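Local coordinates for mitochondrial RNA-binding protein 2 (Trypanosoma brucei, PDB 2GIA) that forms with MRP1 a guide-RNA binding complex that is thought to act as an RNA matchmaker in mitochondrial RNA editing, at residues D47-N52 with G59-V64; D68-L73 with M96-Y101; D74-A79 with N87-V92; R112-E117 with F127-A132; K140-R145 with T161-V166. All coordinates share one frame; numbering follows the deposited sequence.

Contact 1 of 5, residues D47-N52 with G59-V64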
# COMPACT_ATOMS: atom_id res chain seq x y z
N ASP D 47 7.94 17.73 -3.85
CA ASP D 47 7.96 19.19 -3.75
C ASP D 47 6.57 19.75 -3.77
O ASP D 47 5.71 19.22 -4.52
CB ASP D 47 8.72 19.77 -4.95
CG ASP D 47 10.07 19.17 -5.13
OD1 ASP D 47 10.78 19.02 -4.12
OD2 ASP D 47 10.43 18.86 -6.29
N VAL D 48 6.32 20.81 -3.00
CA VAL D 48 5.01 21.47 -3.01
C VAL D 48 5.43 22.82 -3.62
O VAL D 48 6.08 23.64 -2.97
CB VAL D 48 4.42 21.66 -1.59
CG1 VAL D 48 3.12 22.55 -1.66
CG2 VAL D 48 4.02 20.28 -1.01
N VAL D 49 5.08 23.01 -4.89
CA VAL D 49 5.51 24.18 -5.64
C VAL D 49 4.44 25.25 -5.78
O VAL D 49 3.35 25.00 -6.29
CB VAL D 49 5.99 23.73 -7.04
CG1 VAL D 49 6.73 24.87 -7.74
CG2 VAL D 49 6.88 22.49 -6.92
N HIS D 50 4.75 26.45 -5.31
CA HIS D 50 3.81 27.57 -5.37
C HIS D 50 4.49 28.83 -5.93
O HIS D 50 4.59 29.87 -5.26
CB HIS D 50 3.23 27.86 -3.98
CG HIS D 50 2.45 26.71 -3.39
ND1 HIS D 50 1.75 25.80 -4.17
CD2 HIS D 50 2.20 26.38 -2.11
CE1 HIS D 50 1.10 24.97 -3.38
NE2 HIS D 50 1.35 25.30 -2.12
N TRP D 51 4.99 28.71 -7.16
CA TRP D 51 5.67 29.79 -7.87
C TRP D 51 4.71 30.92 -8.20
O TRP D 51 3.51 30.72 -8.38
CB TRP D 51 6.23 29.28 -9.19
CG TRP D 51 7.31 28.27 -9.11
CD1 TRP D 51 7.51 27.23 -9.97
CD2 TRP D 51 8.40 28.25 -8.19
NE1 TRP D 51 8.67 26.57 -9.65
CE2 TRP D 51 9.24 27.17 -8.57
CE3 TRP D 51 8.76 29.03 -7.09
CZ2 TRP D 51 10.42 26.86 -7.88
CZ3 TRP D 51 9.94 28.72 -6.41
CH2 TRP D 51 10.75 27.64 -6.81
N ASN D 52 5.26 32.12 -8.33
CA ASN D 52 4.47 33.28 -8.67
C ASN D 52 5.39 34.33 -9.26
O ASN D 52 5.97 35.12 -8.53
CB ASN D 52 3.77 33.85 -7.44
CG ASN D 52 2.91 35.05 -7.78
OD1 ASN D 52 2.04 34.99 -8.65
ND2 ASN D 52 3.14 36.16 -7.09
N GLY D 59 5.90 33.89 -4.03
CA GLY D 59 6.14 32.54 -4.52
C GLY D 59 7.05 31.77 -3.57
O GLY D 59 8.02 32.32 -3.04
N HIS D 60 6.74 30.50 -3.33
CA HIS D 60 7.55 29.70 -2.43
C HIS D 60 7.55 28.22 -2.84
O HIS D 60 6.75 27.79 -3.67
CB HIS D 60 7.06 29.83 -0.96
CG HIS D 60 5.61 29.49 -0.79
ND1 HIS D 60 4.61 30.43 -0.89
CD2 HIS D 60 4.99 28.31 -0.55
CE1 HIS D 60 3.43 29.85 -0.73
NE2 HIS D 60 3.64 28.56 -0.53
N LEU D 61 8.49 27.49 -2.26
CA LEU D 61 8.65 26.07 -2.50
C LEU D 61 8.86 25.37 -1.16
O LEU D 61 9.67 25.82 -0.32
CB LEU D 61 9.86 25.80 -3.40
CG LEU D 61 10.41 24.37 -3.46
CD1 LEU D 61 9.44 23.42 -4.21
CD2 LEU D 61 11.75 24.40 -4.16
N LEU D 62 8.12 24.28 -0.94
CA LEU D 62 8.33 23.49 0.26
C LEU D 62 8.73 22.12 -0.26
O LEU D 62 8.02 21.52 -1.09
CB LEU D 62 7.04 23.34 1.09
CG LEU D 62 7.23 22.51 2.38
CD1 LEU D 62 8.06 23.29 3.40
CD2 LEU D 62 5.88 22.20 2.98
N ARG D 63 9.91 21.66 0.17
CA ARG D 63 10.34 20.34 -0.23
C ARG D 63 10.14 19.54 1.06
O ARG D 63 10.47 20.02 2.16
CB ARG D 63 11.79 20.33 -0.68
CG ARG D 63 12.05 21.17 -1.96
CD ARG D 63 13.42 20.85 -2.57
NE ARG D 63 13.42 19.49 -3.12
CZ ARG D 63 14.19 18.48 -2.73
NH1 ARG D 63 15.08 18.64 -1.75
NH2 ARG D 63 14.09 17.30 -3.32
N VAL D 64 9.53 18.36 0.92
CA VAL D 64 9.27 17.49 2.07
C VAL D 64 10.15 16.28 1.89
O VAL D 64 10.05 15.59 0.88
CB VAL D 64 7.79 17.01 2.14
CG1 VAL D 64 7.59 16.09 3.34
CG2 VAL D 64 6.86 18.21 2.24
O HOH W 1 11.26 16.29 -4.45

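Contact 2 of 5, residues D68-L73 with M96-Y101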
# COMPACT_ATOMS: atom_id res chain seq x y z
N ASP D 68 17.40 10.26 7.76
CA ASP D 68 17.79 9.82 9.11
C ASP D 68 16.65 9.72 10.11
O ASP D 68 16.79 10.23 11.23
CB ASP D 68 18.83 10.78 9.70
CG ASP D 68 20.10 10.83 8.90
OD1 ASP D 68 20.65 9.76 8.58
OD2 ASP D 68 20.55 11.96 8.59
N THR D 69 15.55 9.08 9.73
CA THR D 69 14.36 8.91 10.58
C THR D 69 13.54 10.19 10.84
O THR D 69 12.54 10.17 11.58
CB THR D 69 14.69 8.25 11.96
OG1 THR D 69 15.10 9.24 12.91
CG2 THR D 69 15.79 7.18 11.81
N PHE D 70 13.95 11.30 10.24
CA PHE D 70 13.18 12.53 10.40
C PHE D 70 12.43 12.89 9.12
O PHE D 70 12.93 12.63 8.03
CB PHE D 70 14.11 13.73 10.64
CG PHE D 70 14.87 13.68 11.93
CD1 PHE D 70 14.37 14.30 13.07
CD2 PHE D 70 16.10 13.02 12.00
CE1 PHE D 70 15.09 14.28 14.27
CE2 PHE D 70 16.83 12.98 13.20
CZ PHE D 70 16.32 13.61 14.34
N VAL D 71 11.28 13.54 9.27
CA VAL D 71 10.60 14.10 8.13
C VAL D 71 11.11 15.55 8.20
O VAL D 71 10.99 16.21 9.24
CB VAL D 71 9.06 14.10 8.26
CG1 VAL D 71 8.43 15.03 7.16
CG2 VAL D 71 8.54 12.67 8.02
N VAL D 72 11.70 16.02 7.12
CA VAL D 72 12.22 17.38 7.07
C VAL D 72 11.38 18.28 6.16
O VAL D 72 11.05 17.92 5.02
CB VAL D 72 13.66 17.36 6.56
CG1 VAL D 72 14.31 18.74 6.75
CG2 VAL D 72 14.44 16.27 7.28
N LEU D 73 11.04 19.46 6.65
CA LEU D 73 10.29 20.39 5.83
C LEU D 73 11.27 21.52 5.47
O LEU D 73 11.73 22.25 6.35
CB LEU D 73 9.10 20.96 6.62
CG LEU D 73 8.25 19.94 7.40
CD1 LEU D 73 7.09 20.59 8.12
CD2 LEU D 73 7.73 18.90 6.39
N MET D 96 12.84 20.12 11.30
CA MET D 96 13.02 18.69 11.33
C MET D 96 12.06 18.11 12.32
O MET D 96 12.08 18.46 13.49
CB MET D 96 14.44 18.33 11.70
CG MET D 96 15.45 18.90 10.74
SD MET D 96 16.96 17.90 10.82
CE MET D 96 17.27 17.84 12.62
N LEU D 97 11.19 17.23 11.84
CA LEU D 97 10.19 16.60 12.66
C LEU D 97 10.62 15.18 13.01
O LEU D 97 10.82 14.34 12.13
CB LEU D 97 8.86 16.50 11.90
CG LEU D 97 8.25 17.73 11.21
CD1 LEU D 97 7.07 17.27 10.36
CD2 LEU D 97 7.79 18.75 12.24
N PRO D 98 10.74 14.89 14.31
CA PRO D 98 11.13 13.57 14.80
C PRO D 98 10.03 12.58 14.41
O PRO D 98 8.87 12.97 14.20
CB PRO D 98 11.16 13.75 16.32
CG PRO D 98 11.30 15.21 16.51
CD PRO D 98 10.48 15.82 15.41
N ALA D 99 10.40 11.31 14.37
CA ALA D 99 9.50 10.24 13.98
C ALA D 99 8.17 10.20 14.71
O ALA D 99 7.18 9.79 14.13
CB ALA D 99 10.21 8.90 14.13
N VAL D 100 8.14 10.64 15.96
CA VAL D 100 6.89 10.61 16.70
C VAL D 100 5.79 11.47 16.07
O VAL D 100 4.60 11.19 16.28
CB VAL D 100 7.10 11.04 18.18
CG1 VAL D 100 7.58 12.49 18.23
CG2 VAL D 100 5.81 10.88 18.96
N TYR D 101 6.15 12.50 15.31
CA TYR D 101 5.12 13.33 14.69
C TYR D 101 4.45 12.69 13.46
O TYR D 101 3.42 13.16 13.01
CB TYR D 101 5.71 14.66 14.23
CG TYR D 101 5.87 15.68 15.32
CD1 TYR D 101 4.75 16.22 15.96
CD2 TYR D 101 7.14 16.05 15.77
CE1 TYR D 101 4.88 17.11 17.03
CE2 TYR D 101 7.28 16.96 16.85
CZ TYR D 101 6.14 17.47 17.47
OH TYR D 101 6.24 18.34 18.55
O HOH W 2 13.36 10.56 14.66

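Contact 3 of 5, residues D74-A79 with N87-V92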
# COMPACT_ATOMS: atom_id res chain seq x y z
N ASP D 74 11.64 21.63 4.19
CA ASP D 74 12.57 22.69 3.74
C ASP D 74 11.77 23.78 3.03
O ASP D 74 11.30 23.60 1.89
CB ASP D 74 13.62 22.15 2.78
CG ASP D 74 14.77 21.44 3.48
OD1 ASP D 74 14.85 21.46 4.71
OD2 ASP D 74 15.61 20.84 2.77
N TYR D 75 11.61 24.93 3.69
CA TYR D 75 10.87 26.03 3.08
C TYR D 75 11.78 27.01 2.32
O TYR D 75 12.81 27.46 2.85
CB TYR D 75 10.09 26.77 4.15
CG TYR D 75 9.28 27.90 3.59
CD1 TYR D 75 9.82 29.18 3.47
CD2 TYR D 75 7.96 27.69 3.16
CE1 TYR D 75 9.09 30.22 2.93
CE2 TYR D 75 7.21 28.73 2.63
CZ TYR D 75 7.78 30.00 2.51
OH TYR D 75 7.05 31.03 1.98
N HIS D 76 11.39 27.32 1.08
CA HIS D 76 12.12 28.21 0.19
C HIS D 76 11.25 29.36 -0.33
O HIS D 76 10.05 29.19 -0.54
CB HIS D 76 12.60 27.48 -1.06
CG HIS D 76 13.30 26.19 -0.79
ND1 HIS D 76 14.62 25.98 -1.12
CD2 HIS D 76 12.85 25.02 -0.28
CE1 HIS D 76 14.95 24.74 -0.82
NE2 HIS D 76 13.89 24.13 -0.31
N ARG D 77 11.88 30.52 -0.57
CA ARG D 77 11.18 31.67 -1.16
C ARG D 77 11.60 31.66 -2.62
O ARG D 77 12.70 31.22 -2.94
CB ARG D 77 11.64 32.97 -0.51
CG ARG D 77 13.11 33.25 -0.75
CD ARG D 77 13.65 34.33 0.18
NE ARG D 77 15.11 34.40 0.10
CZ ARG D 77 15.90 34.66 1.13
NH1 ARG D 77 15.38 34.90 2.33
NH2 ARG D 77 17.22 34.65 0.96
N GLN D 78 10.74 32.13 -3.52
CA GLN D 78 11.08 32.16 -4.94
C GLN D 78 12.21 33.17 -5.08
O GLN D 78 12.13 34.25 -4.50
CB GLN D 78 9.87 32.58 -5.77
CG GLN D 78 10.10 32.52 -7.29
CD GLN D 78 8.80 32.51 -8.07
OE1 GLN D 78 7.72 32.54 -7.48
NE2 GLN D 78 8.89 32.46 -9.39
N ALA D 79 13.27 32.82 -5.81
CA ALA D 79 14.41 33.72 -6.00
C ALA D 79 14.18 34.69 -7.16
O ALA D 79 14.05 35.90 -6.95
CB ALA D 79 15.68 32.92 -6.25
N ASN D 87 19.20 29.77 -9.76
CA ASN D 87 18.32 28.95 -8.96
C ASN D 87 17.03 29.72 -8.67
O ASN D 87 17.07 30.81 -8.12
CB ASN D 87 19.00 28.57 -7.63
CG ASN D 87 20.11 27.55 -7.82
OD1 ASN D 87 20.78 27.15 -6.86
ND2 ASN D 87 20.31 27.12 -9.06
N LYS D 88 15.90 29.13 -9.03
CA LYS D 88 14.62 29.78 -8.80
C LYS D 88 14.19 29.86 -7.33
O LYS D 88 13.28 30.61 -6.98
CB LYS D 88 13.52 29.09 -9.62
CG LYS D 88 13.45 29.55 -11.07
CD LYS D 88 14.75 29.27 -11.78
CE LYS D 88 14.71 29.69 -13.23
NZ LYS D 88 15.91 29.19 -13.94
N ALA D 89 14.84 29.10 -6.46
CA ALA D 89 14.47 29.14 -5.06
C ALA D 89 15.68 29.18 -4.12
O ALA D 89 16.77 28.71 -4.46
CB ALA D 89 13.56 27.95 -4.72
N GLU D 90 15.47 29.74 -2.93
CA GLU D 90 16.51 29.85 -1.92
C GLU D 90 15.90 29.40 -0.60
O GLU D 90 14.88 29.93 -0.18
CB GLU D 90 16.99 31.31 -1.80
CG GLU D 90 18.51 31.45 -1.89
CD GLU D 90 19.25 30.51 -0.94
OE1 GLU D 90 19.22 30.73 0.29
OE2 GLU D 90 19.87 29.53 -1.44
N ARG D 91 16.53 28.41 0.04
CA ARG D 91 16.03 27.86 1.30
C ARG D 91 16.14 28.87 2.43
O ARG D 91 17.22 29.35 2.76
CB ARG D 91 16.82 26.60 1.62
CG ARG D 91 16.42 25.82 2.87
CD ARG D 91 17.20 24.51 2.83
NE ARG D 91 17.57 23.99 4.14
CZ ARG D 91 18.41 24.58 4.98
NH1 ARG D 91 18.98 25.74 4.67
NH2 ARG D 91 18.69 24.01 6.15
N VAL D 92 15.00 29.18 3.02
CA VAL D 92 14.92 30.16 4.10
C VAL D 92 14.96 29.51 5.46
O VAL D 92 15.60 30.01 6.40
CB VAL D 92 13.62 30.98 3.97
CG1 VAL D 92 13.41 31.81 5.22
CG2 VAL D 92 13.68 31.87 2.76

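Contact 4 of 5, residues R112-E117 with F127-A132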
# COMPACT_ATOMS: atom_id res chain seq x y z
N ARG D 112 -8.99 11.98 11.71
CA ARG D 112 -9.23 11.57 13.07
C ARG D 112 -8.90 12.69 14.06
O ARG D 112 -9.48 12.75 15.15
CB ARG D 112 -8.39 10.31 13.38
CG ARG D 112 -8.62 9.74 14.75
CD ARG D 112 -7.69 8.57 15.02
NE ARG D 112 -8.08 7.35 14.31
CZ ARG D 112 -8.99 6.50 14.77
NH1 ARG D 112 -9.60 6.76 15.92
NH2 ARG D 112 -9.23 5.36 14.14
N SER D 113 -8.00 13.60 13.68
CA SER D 113 -7.60 14.69 14.55
C SER D 113 -7.81 16.02 13.83
O SER D 113 -7.68 16.11 12.60
CB SER D 113 -6.13 14.53 14.95
OG SER D 113 -5.53 15.77 15.25
N GLU D 114 -8.17 17.06 14.59
CA GLU D 114 -8.41 18.34 13.94
C GLU D 114 -7.16 19.20 13.91
O GLU D 114 -7.13 20.25 13.27
CB GLU D 114 -9.56 19.10 14.62
CG GLU D 114 -10.98 18.63 14.22
CD GLU D 114 -11.20 18.59 12.70
OE1 GLU D 114 -10.85 17.58 12.07
OE2 GLU D 114 -11.72 19.57 12.12
N LYS D 115 -6.12 18.76 14.61
CA LYS D 115 -4.89 19.53 14.63
C LYS D 115 -3.68 18.83 15.20
O LYS D 115 -3.79 17.95 16.05
CB LYS D 115 -5.10 20.84 15.43
CG LYS D 115 -3.78 21.54 15.80
CD LYS D 115 -3.98 22.98 16.30
CE LYS D 115 -4.56 23.04 17.71
NZ LYS D 115 -5.93 22.48 17.79
N VAL D 116 -2.50 19.23 14.73
CA VAL D 116 -1.26 18.72 15.28
C VAL D 116 -0.38 19.95 15.46
O VAL D 116 -0.27 20.77 14.55
CB VAL D 116 -0.52 17.68 14.36
CG1 VAL D 116 -0.28 18.25 12.94
CG2 VAL D 116 0.82 17.34 14.99
N GLU D 117 0.21 20.09 16.65
CA GLU D 117 1.09 21.22 16.97
C GLU D 117 2.52 20.76 17.14
O GLU D 117 2.77 19.74 17.76
CB GLU D 117 0.65 21.89 18.27
CG GLU D 117 -0.64 22.67 18.15
CD GLU D 117 -0.93 23.44 19.42
OE1 GLU D 117 0.02 24.00 20.00
OE2 GLU D 117 -2.11 23.50 19.84
N PHE D 127 -0.76 22.15 11.95
CA PHE D 127 -1.18 21.57 10.68
C PHE D 127 -2.64 21.23 10.96
O PHE D 127 -2.94 20.44 11.83
CB PHE D 127 -0.37 20.28 10.36
CG PHE D 127 -0.70 19.69 9.02
CD1 PHE D 127 -0.17 20.25 7.86
CD2 PHE D 127 -1.56 18.59 8.92
CE1 PHE D 127 -0.50 19.74 6.58
CE2 PHE D 127 -1.89 18.08 7.67
CZ PHE D 127 -1.36 18.65 6.49
N THR D 128 -3.52 21.80 10.16
CA THR D 128 -4.94 21.63 10.36
C THR D 128 -5.66 21.56 9.04
O THR D 128 -5.11 21.95 7.99
CB THR D 128 -5.46 22.88 11.12
OG1 THR D 128 -5.17 24.03 10.32
CG2 THR D 128 -4.71 23.07 12.44
N PRO D 129 -6.92 21.08 9.05
CA PRO D 129 -7.70 21.00 7.82
C PRO D 129 -8.06 22.44 7.43
O PRO D 129 -8.18 23.32 8.30
CB PRO D 129 -8.96 20.24 8.20
CG PRO D 129 -8.67 19.63 9.52
CD PRO D 129 -7.57 20.38 10.17
N ASN D 130 -8.22 22.70 6.15
CA ASN D 130 -8.60 24.03 5.71
C ASN D 130 -10.11 23.98 5.43
O ASN D 130 -10.56 23.22 4.58
CB ASN D 130 -7.85 24.43 4.44
CG ASN D 130 -8.24 25.82 3.97
OD1 ASN D 130 -9.32 26.32 4.33
ND2 ASN D 130 -7.38 26.45 3.17
N PRO D 131 -10.89 24.78 6.16
CA PRO D 131 -12.35 24.86 6.03
C PRO D 131 -12.83 25.13 4.60
O PRO D 131 -13.90 24.66 4.21
CB PRO D 131 -12.73 26.03 6.95
CG PRO D 131 -11.63 26.08 7.95
CD PRO D 131 -10.39 25.73 7.17
N ALA D 132 -12.05 25.90 3.85
CA ALA D 132 -12.39 26.29 2.48
C ALA D 132 -12.73 25.16 1.50
O ALA D 132 -13.46 25.38 0.54
CB ALA D 132 -11.26 27.13 1.90

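Contact 5 of 5, residues K140-R145 with T161-V166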
# COMPACT_ATOMS: atom_id res chain seq x y z
N LYS D 140 0.99 26.16 9.05
CA LYS D 140 1.26 27.55 9.51
C LYS D 140 2.39 27.43 10.51
O LYS D 140 2.31 26.65 11.46
CB LYS D 140 0.06 28.15 10.26
CG LYS D 140 -1.27 28.07 9.55
CD LYS D 140 -2.40 28.27 10.57
CE LYS D 140 -3.80 28.04 9.98
NZ LYS D 140 -4.81 28.19 11.08
N CYS D 141 3.44 28.23 10.32
CA CYS D 141 4.58 28.13 11.20
C CYS D 141 5.23 29.48 11.48
O CYS D 141 5.24 30.36 10.62
CB CYS D 141 5.62 27.22 10.54
SG CYS D 141 7.14 26.90 11.51
N THR D 142 5.75 29.63 12.69
CA THR D 142 6.46 30.85 13.05
C THR D 142 7.82 30.32 13.46
O THR D 142 7.93 29.64 14.47
CB THR D 142 5.83 31.57 14.25
OG1 THR D 142 5.58 30.63 15.30
CG2 THR D 142 4.56 32.22 13.86
N SER D 143 8.85 30.58 12.65
CA SER D 143 10.20 30.11 12.99
C SER D 143 10.98 31.20 13.73
O SER D 143 10.67 32.39 13.60
CB SER D 143 10.98 29.73 11.73
OG SER D 143 10.39 28.63 11.05
N THR D 144 11.98 30.77 14.50
CA THR D 144 12.83 31.70 15.24
C THR D 144 14.26 31.18 15.28
O THR D 144 14.50 29.97 15.28
CB THR D 144 12.35 31.91 16.70
OG1 THR D 144 12.35 30.66 17.40
CG2 THR D 144 10.95 32.53 16.73
N ARG D 145 15.21 32.12 15.31
CA ARG D 145 16.63 31.80 15.34
C ARG D 145 17.37 32.92 16.06
O ARG D 145 16.84 34.02 16.22
CB ARG D 145 17.17 31.69 13.91
CG ARG D 145 16.85 32.92 13.08
CD ARG D 145 17.32 32.79 11.64
NE ARG D 145 18.78 32.82 11.52
CZ ARG D 145 19.43 32.80 10.37
NH1 ARG D 145 18.74 32.77 9.22
NH2 ARG D 145 20.77 32.83 10.35
N THR D 161 12.94 36.11 13.67
CA THR D 161 11.69 35.39 13.50
C THR D 161 11.22 35.44 12.05
O THR D 161 11.38 36.45 11.37
CB THR D 161 10.61 36.00 14.41
OG1 THR D 161 9.42 35.22 14.32
CG2 THR D 161 10.30 37.41 13.98
N PHE D 162 10.63 34.33 11.59
CA PHE D 162 10.11 34.26 10.22
C PHE D 162 8.81 33.44 10.19
O PHE D 162 8.80 32.26 10.55
CB PHE D 162 11.15 33.63 9.27
CG PHE D 162 10.65 33.45 7.86
CD1 PHE D 162 10.14 34.53 7.15
CD2 PHE D 162 10.65 32.19 7.26
CE1 PHE D 162 9.63 34.37 5.85
CE2 PHE D 162 10.15 32.02 5.96
CZ PHE D 162 9.64 33.11 5.26
N GLU D 163 7.72 34.08 9.77
CA GLU D 163 6.41 33.44 9.70
C GLU D 163 6.10 32.99 8.27
O GLU D 163 6.29 33.74 7.32
CB GLU D 163 5.34 34.42 10.16
CG GLU D 163 5.25 34.57 11.67
CD GLU D 163 4.21 35.60 12.09
OE1 GLU D 163 3.18 35.72 11.38
OE2 GLU D 163 4.41 36.28 13.12
N TRP D 164 5.62 31.76 8.13
CA TRP D 164 5.32 31.25 6.80
C TRP D 164 4.16 30.26 6.85
O TRP D 164 3.90 29.66 7.89
CB TRP D 164 6.56 30.60 6.20
CG TRP D 164 7.20 29.53 7.07
CD1 TRP D 164 8.02 29.72 8.16
CD2 TRP D 164 7.15 28.11 6.85
NE1 TRP D 164 8.49 28.51 8.62
CE2 TRP D 164 7.96 27.51 7.84
CE3 TRP D 164 6.48 27.30 5.92
CZ2 TRP D 164 8.14 26.12 7.91
CZ3 TRP D 164 6.66 25.92 5.99
CH2 TRP D 164 7.48 25.34 6.99
N THR D 165 3.46 30.12 5.72
CA THR D 165 2.29 29.23 5.60
C THR D 165 2.36 28.49 4.28
O THR D 165 2.73 29.09 3.26
CB THR D 165 0.95 30.03 5.56
OG1 THR D 165 0.79 30.80 6.75
CG2 THR D 165 -0.24 29.10 5.46
N VAL D 166 2.01 27.20 4.28
CA VAL D 166 1.98 26.43 3.04
C VAL D 166 0.62 25.74 2.98
O VAL D 166 0.26 24.99 3.88
CB VAL D 166 3.10 25.36 2.98
CG1 VAL D 166 2.96 24.51 1.70
CG2 VAL D 166 4.47 26.04 2.96

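Contact 1 of 5, residues D47-N52 with G59-V64
His-50 and His-60 lie side by side on one face of an antiparallel ladder, next to Val-48 and Leu-62. This is the tight side. His-50 CB sits over the His-60 ring, 3.8 Å from its centroid, a CH-pi contact. His-60 NE2 meets the edge of the His-50 ring, 3.1 Å from His-50 CD2. The planes are almost perpendicular. His-60 reaches its partner with CG between the backbone N and carbonyl carbon (chi1 55°). Val-48 and Leu-62 are buried and meet through their CB atoms at 4.1 Å. Four backbone bonds join the strands, Val-48 N to Leu-62 O the shortest at 2.7 Å.

The face of Asp-47, Val-49, Leu-61 and Arg-63 is looser and more solvent-exposed. Arg-63 NE forms a salt bridge with Asp-47 OD1 at 2.9 Å. NE meets OD1 on the syn side, 27° out of the carboxylate plane. A water links OD1 to Arg-63 NH2. Trp-51 CH2 rests 4.0 Å from Leu-61 CB.

The hairpin forms one side of a four-stranded antiparallel sheet, with strand 45-50 outermost and strand 60-67 also paired to strand 70-78. Val-166 and Phe-168 of strand 160-168 cover Val-48 and Leu-62. His-50 NE2 bonds Glu-167 O, and Glu-172 of helix 170-187 touches His-50.

Contact 2 of 5, residues D68-L73 with M96-Y101
Val-71 and Leu-97 form an antiparallel hydrogen-bonded pair in the beta hairpin of strands 70-78 and 89-97, at the end away from its loop. Val-71 N reaches Leu-97 O at 3.0 Å, and Leu-97 N returns to Val-71 O at 2.8 Å. On the buried face, with CG beside the backbone N (chi1 -50°), Leu-97 sends CD1 to within 4.1 Å of Val-71 CG1 and 4.0 Å of Leu-73 CD1.

The other face carries the next pair, Val-72 and Met-96, which run side by side. Met-96 is bent at its last torsion (chi3 -50°), which brings CE over one face of the Phe-70 ring. Its SD lies 5.0 Å from the ring centroid, close to the ring normal. This is a Met-aromatic contact, though a distant one. Water 2 lies over the opposite face of the same ring, and Leu-97 O is at its edge.

That water ties the ends of the segments together. It donates to Thr-69 OG1 at 2.8 Å and accepts from Ala-99 N at 3.1 Å. Thr-69 OG1 in turn donates to Asp-68 O, which fixes the hydroxyl. Ala-99 is held in a type I turn from Pro-98 to Tyr-101, closed by a bond from Tyr-101 N to Pro-98 O.

Further out, Val-71 packs on Val-64 and on Leu-180 of helix 170-187, and Leu-97 packs on Val-118 of strand 116-119, in the other sheet. The buried apolar layer therefore joins this sheet to that helix and strand, while at the exposed end a water bridge and a distant Met-aromatic contact are the links.

Contact 3 of 5, residues D74-A79 with N87-V92
The His-76 ring carries Arg-91 CG over one face, with Arg-91 CB 3.6 Å from His-76 CE1. The two residues face each other across the beta hairpin of strands 70-78 and 89-97. At the edge of the Arg-91 guanidinium, in its plane, lies the carboxylate of Asp-74, turned 88° against it. Their salt bridge is long, 3.8 Å from Asp-74 OD1 to Arg-91 NE. Asp-74 OD1 has a firmer partner in Ser-94 OG. Val-92 CB meets the Tyr-75 ring at its edge, 4.2 Å from Tyr-75 CD1. The rings of His-60 and Trp-164 also meet this tyrosine.

The hairpin is strongly twisted: the axes of segments 74-78 and 89-92 run 134° apart. Backbone bonds join Tyr-75 to Val-92 and, in both directions, Arg-77 to Glu-90. Gln-78 OE1 accepts from Asn-52 N.

Toward the end of the hairpin, on the side of Tyr-75 and Val-92, Arg-77 and Glu-90 are exposed and lie alongside each other. Glu-90 OE1 is well out of the guanidinium plane, so only their charges interact. Arg-77 leaves the backbone with chi1 at 63° and runs extended. It crosses Val-92 at about a right angle and ends with NH1 3.5 Å from Val-92 CG2.

Contact 4 of 5, residues R112-E117 with F127-A132
Phe-127 N donates to Val-116 O at 3.0 Å, the shorter of two bonds in this part of the beta hairpin of strands 116-119 and 123-129. The return bond, Val-116 N to Phe-127 O, is 3.2 Å. On the buried face Val-116 CG1 presses on Phe-127 CB, 3.3 Å away. CG1 stands between the backbone N and the carbonyl carbon of Val-116 (chi1 54°), and the two side chains pass at a slant.

On the exposed face Lys-115 lies alongside Thr-128. Thr-128 CG2 lies 3.8 Å from Lys-115 CB, and the lysine then bends away. Beyond Thr-128 comes Pro-129, which has no N-H to offer. Its CD comes 3.1 Å from Glu-114 O instead. The Glu-114 side chain crosses the proline ring at about a right angle, with OE1 3.9 Å from Pro-129 CG.

Ser-113 OG accepts from Lys-115 N in an ST turn, and Asn-130 OD1 accepts from Ala-132 N in an Asx turn.

Strand 116-119 is the outermost strand, within this chain, of a four-stranded antiparallel sheet. Helix 101-109 covers the buried face, with Phe-105 and Val-108 on Phe-127 and Arg-104 on Val-116. Strand 137-145, beyond strand 123-129, places Leu-139 against Phe-127.

Contact 5 of 5, residues K140-R145 with T161-V166
Trp-164 lies across the neighbouring strand, so that Cys-141 covers one face of its indole and Ser-143 stands at its edge. Trp-164 CG sits between its backbone N and carbonyl carbon (chi1 53°), which turns the ring toward these partners. Cys-141 CB is over the face, 3.8 Å from the centroid of the five-membered ring, in a CH-pi contact. Cys-141 SG stands more obliquely, 4.2 Å from the same centroid. Trp-164 NE1 donates to Ser-143 OG at 3.1 Å. The bond is nearly straight (166°), and OG lies in the indole plane. One side-chain bond and one covered face therefore fix the rotation of the ring. The buried N-H is satisfied.

Ser-143 O takes two donors from opposite faces of its plane, Phe-162 N at 2.8 Å and Thr-161 OG1 at 3.2 Å. Backbone bonds in both directions also link Cys-141 with Trp-164.

The other face is more exposed. Thr-142 and Glu-163 run side by side there, with Thr-142 CG2 packed tightly on Glu-163 CG at 3.3 Å. Thr-142 OG1 turns to Asn-124 O on strand 123-129. Thr-144 and Thr-161 pass at a slant, and Lys-140 meets Thr-165 only loosely.

Beyond the pair, Trp-164 packs on Leu-62, Val-93 and Val-95 and meets the Tyr-75 ring. These residues belong to the first sheet. An inner face of aromatic, aliphatic and small side chains between two four-stranded antiparallel sheets is consistent with the Whirly-type fold of MRP proteins.

Contacts 1, 2 and 3 lie in the first sheet. Contacts 2 and 3 join the same two strands at opposite ends, and contact 1 adds the neighbouring hairpin. Contacts 4 and 5 belong to the second sheet. The sheets meet where Leu-62 of contact 1 and Tyr-75 of contact 3 pack on Trp-164 of contact 5. Each contact is partly buried. Contact 1 is most central, its centre about 8 Å from that of the chain, against about 16 Å for contact 4. Apolar groups and rings prevail on the inward faces. Outward faces differ: a salt bridge in contact 1 and a long one in contact 3, sulfur and water in contact 2, threonines with charged chains in contacts 4 and 5.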